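Local coordinates for protein solute carrier family 15 member 1 (Mus musculus, PDB 5A9D) that cotransports small peptides with protons across the membrane of intestinal cells, the part here being its extracellular domain, at residues Tyr139-Thr144 and Tyr167-Ala172. Residues are numbered along the deposited sequence; the frame is centred on the assembly and turned at random.
Sequences YTINTT and YVIRRA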
ATOM      1  N   TYR A 139      -1.109  -4.615 -24.463  1.00 39.42           N
ATOM      2  CA  TYR A 139      -0.829  -3.455 -23.624  1.00 36.51           C
ATOM      3  C   TYR A 139       0.193  -2.523 -24.249  1.00 43.88           C
ATOM      4  O   TYR A 139       0.923  -2.907 -25.172  1.00 44.42           O
ATOM      5  CB  TYR A 139      -0.447  -3.843 -22.181  1.00 34.53           C
ATOM      6  CG  TYR A 139       0.855  -4.589 -22.011  1.00 35.51           C
ATOM      7  CD1 TYR A 139       0.915  -5.974 -22.164  1.00 38.11           C
ATOM      8  CD2 TYR A 139       2.008  -3.927 -21.611  1.00 34.57           C
ATOM      9  CE1 TYR A 139       2.102  -6.671 -21.943  1.00 36.91           C
ATOM     10  CE2 TYR A 139       3.198  -4.607 -21.408  1.00 35.83           C
ATOM     11  CZ  TYR A 139       3.240  -5.976 -21.567  1.00 39.16           C
ATOM     12  OH  TYR A 139       4.418  -6.606 -21.317  1.00 40.02           O
ATOM     13  N   THR A 140       0.210  -1.272 -23.786  1.00 38.60           N
ATOM     14  CA  THR A 140       1.160  -0.319 -24.312  1.00 37.08           C
ATOM     15  C   THR A 140       2.001   0.216 -23.221  1.00 35.83           C
ATOM     16  O   THR A 140       1.535   0.360 -22.106  1.00 33.69           O
ATOM     17  CB  THR A 140       0.489   0.854 -25.072  1.00 40.22           C
ATOM     18  OG1 THR A 140      -0.154   1.709 -24.127  1.00 48.16           O
ATOM     19  CG2 THR A 140      -0.470   0.400 -26.162  1.00 38.49           C
ATOM     20  N   ILE A 141       3.210   0.624 -23.572  1.00 33.47           N
ATOM     21  CA  ILE A 141       4.129   1.245 -22.640  1.00 33.64           C
ATOM     22  C   ILE A 141       4.613   2.532 -23.282  1.00 40.38           C
ATOM     23  O   ILE A 141       5.154   2.502 -24.378  1.00 40.43           O
ATOM     24  CB  ILE A 141       5.313   0.327 -22.233  1.00 35.42           C
ATOM     25  CG1 ILE A 141       4.842  -0.901 -21.432  1.00 34.60           C
ATOM     26  CG2 ILE A 141       6.352   1.139 -21.417  1.00 35.29           C
ATOM     27  CD1 ILE A 141       5.869  -2.042 -21.430  1.00 41.68           C
ATOM     28  N   ASN A 142       4.414   3.651 -22.601  1.00 39.18           N
ATOM     29  CA  ASN A 142       4.860   4.961 -23.073  1.00 41.64           C
ATOM     30  C   ASN A 142       5.785   5.589 -22.041  1.00 44.58           C
ATOM     31  O   ASN A 142       5.508   5.558 -20.839  1.00 42.83           O
ATOM     32  CB  ASN A 142       3.676   5.853 -23.459  1.00 43.11           C
ATOM     33  CG  ASN A 142       3.026   5.394 -24.753  1.00 62.92           C
ATOM     34  OD1 ASN A 142       3.397   5.830 -25.844  1.00 59.80           O
ATOM     35  ND2 ASN A 142       2.081   4.459 -24.677  1.00 46.10           N
ATOM     36  N   THR A 143       6.946   6.040 -22.514  1.00 43.00           N
ATOM     37  CA  THR A 143       8.020   6.625 -21.713  1.00 43.42           C
ATOM     38  C   THR A 143       8.904   7.529 -22.578  1.00 52.34           C
ATOM     39  O   THR A 143       8.972   7.345 -23.800  1.00 53.48           O
ATOM     40  CB  THR A 143       8.840   5.509 -21.009  1.00 46.79           C
ATOM     41  OG1 THR A 143       9.808   6.084 -20.131  1.00 45.48           O
ATOM     42  CG2 THR A 143       9.504   4.521 -21.987  1.00 45.16           C
ATOM     43  N   THR A 144       9.584   8.507 -21.932  1.00 50.98           N
ATOM     44  CA  THR A 144      10.540   9.416 -22.579  1.00 53.33           C
ATOM     45  C   THR A 144      11.955   8.765 -22.582  1.00 58.19           C
ATOM     46  O   THR A 144      12.869   9.275 -23.236  1.00 61.48           O
ATOM     47  CB  THR A 144      10.552  10.794 -21.869  1.00 59.48           C
ATOM     48  OG1 THR A 144      10.913  10.625 -20.489  1.00 51.05           O
ATOM     49  CG2 THR A 144       9.227  11.553 -21.998  1.00 58.33           C
ATOM     50  N   TYR A 167       5.528  -7.883 -14.259  1.00 30.75           N
ATOM     51  CA  TYR A 167       6.113  -7.616 -15.572  1.00 30.95           C
ATOM     52  C   TYR A 167       7.215  -6.586 -15.375  1.00 33.72           C
ATOM     53  O   TYR A 167       6.946  -5.488 -14.884  1.00 31.45           O
ATOM     54  CB  TYR A 167       4.985  -7.133 -16.513  1.00 33.11           C
ATOM     55  CG  TYR A 167       4.094  -8.243 -17.043  1.00 39.19           C
ATOM     56  CD1 TYR A 167       3.853  -9.395 -16.297  1.00 42.62           C
ATOM     57  CD2 TYR A 167       3.547  -8.175 -18.319  1.00 42.79           C
ATOM     58  CE1 TYR A 167       3.094 -10.453 -16.815  1.00 45.36           C
ATOM     59  CE2 TYR A 167       2.791  -9.229 -18.846  1.00 45.25           C
ATOM     60  CZ  TYR A 167       2.555 -10.357 -18.085  1.00 46.64           C
ATOM     61  OH  TYR A 167       1.792 -11.379 -18.602  1.00 50.37           O
ATOM     62  N   VAL A 168       8.474  -6.992 -15.595  1.00 30.40           N
ATOM     63  CA  VAL A 168       9.633  -6.106 -15.384  1.00 29.56           C
ATOM     64  C   VAL A 168       9.989  -5.450 -16.709  1.00 31.48           C
ATOM     65  O   VAL A 168      10.318  -6.138 -17.658  1.00 32.65           O
ATOM     66  CB  VAL A 168      10.846  -6.853 -14.737  1.00 34.73           C
ATOM     67  CG1 VAL A 168      12.083  -5.961 -14.681  1.00 34.76           C
ATOM     68  CG2 VAL A 168      10.505  -7.374 -13.341  1.00 34.76           C
ATOM     69  N   ILE A 169       9.945  -4.118 -16.754  1.00 28.25           N
ATOM     70  CA  ILE A 169      10.243  -3.327 -17.940  1.00 27.05           C
ATOM     71  C   ILE A 169      11.703  -2.946 -17.908  1.00 33.83           C
ATOM     72  O   ILE A 169      12.126  -2.308 -16.948  1.00 34.07           O
ATOM     73  CB  ILE A 169       9.330  -2.068 -17.949  1.00 28.21           C
ATOM     74  CG1 ILE A 169       7.822  -2.484 -17.902  1.00 28.24           C
ATOM     75  CG2 ILE A 169       9.685  -1.135 -19.162  1.00 26.82           C
ATOM     76  CD1 ILE A 169       6.842  -1.246 -17.535  1.00 30.09           C
ATOM     77  N   ARG A 170      12.463  -3.265 -18.973  1.00 32.55           N
ATOM     78  CA  ARG A 170      13.886  -2.890 -19.061  1.00 33.19           C
ATOM     79  C   ARG A 170      14.271  -2.469 -20.461  1.00 35.93           C
ATOM     80  O   ARG A 170      13.497  -2.694 -21.402  1.00 34.42           O
ATOM     81  CB  ARG A 170      14.777  -4.062 -18.625  1.00 33.38           C
ATOM     82  CG  ARG A 170      14.578  -5.345 -19.439  1.00 38.51           C
ATOM     83  CD  ARG A 170      15.807  -6.221 -19.341  1.00 60.51           C
ATOM     84  NE  ARG A 170      15.466  -7.638 -19.418  1.00 77.97           N
ATOM     85  CZ  ARG A 170      16.342  -8.602 -19.680  1.00 98.79           C
ATOM     86  NH1 ARG A 170      17.616  -8.304 -19.926  1.00 88.84           N
ATOM     87  NH2 ARG A 170      15.955  -9.870 -19.708  1.00 84.87           N
ATOM     88  N   ARG A 171      15.523  -1.984 -20.610  1.00 32.95           N
ATOM     89  CA  ARG A 171      16.082  -1.636 -21.919  1.00 35.18           C
ATOM     90  C   ARG A 171      16.459  -2.919 -22.614  1.00 40.08           C
ATOM     91  O   ARG A 171      17.084  -3.768 -21.994  1.00 40.24           O
ATOM     92  CB  ARG A 171      17.364  -0.776 -21.797  1.00 37.20           C
ATOM     93  CG  ARG A 171      17.207   0.664 -21.332  1.00 47.78           C
ATOM     94  CD  ARG A 171      16.253   1.495 -22.165  1.00 57.43           C
ATOM     95  NE  ARG A 171      16.844   2.000 -23.400  1.00 65.10           N
ATOM     96  CZ  ARG A 171      17.534   3.134 -23.495  1.00 76.46           C
ATOM     97  NH1 ARG A 171      17.785   3.862 -22.414  1.00 61.66           N
ATOM     98  NH2 ARG A 171      17.998   3.536 -24.670  1.00 61.93           N
ATOM     99  N   ALA A 172      16.058  -3.084 -23.883  1.00 40.19           N
ATOM    100  CA  ALA A 172      16.457  -4.223 -24.731  1.00 41.66           C
ATOM    101  C   ALA A 172      17.834  -3.917 -25.300  1.00 43.97           C
ATOM    102  O   ALA A 172      18.225  -2.752 -25.318  1.00 42.43           O
ATOM    103  CB  ALA A 172      15.453  -4.409 -25.867  1.00 43.36           C
TER
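Tyr-139 reaches across to Tyr-167 with the far end of its ring, and the two aromatics form the aromatic part of a buried contact between strands 138-142 and 164-171. The phenol oxygen OH of Tyr-139 lies 3.5 Å from CD2 of Tyr-167, at the edge of that ring and near its plane. CZ of Tyr-139 arrives at the same edge, 3.9 Å from CD2 of Tyr-167. The two rings meet obliquely, their planes inclined at 59° and their centroids 6.0 Å apart. CB of Tyr-139 already points toward the other strand, and the first torsion (chi1 66°), with CG between the backbone N and the carbonyl carbon, turns the ring on toward Tyr-167. Phe-101 meets both tyrosine rings and completes an aromatic cluster.

The two strands belong to different sheets of the second IgG-like module, one in the sheet with 109-113 and 153-155, the other in the sheet with 97-103 and 177-184. No hydrogen bond joins the two segments; the sheets are packed through side chains, as in a beta-sandwich, and 168 Å² is buried between these two segments. A leucine in place of Tyr-139 would probably leave the CD2 edge of Tyr-167 without its phenol neighbour and open a gap beside Phe-101.

The aliphatic part pairs Ile-141 with Ile-169, whose CA atoms stand 9.0 Å apart. They approach tip to tip: CD1 of Ile-141 is 4.1 Å from CG1 of Ile-169 and equally far from its CD1, an ordinary van der Waals separation. Leu-177 and Val-179 of the neighbouring strand 177-184 also pack on Ile-141, while Phe-154 touches it from within its own sheet.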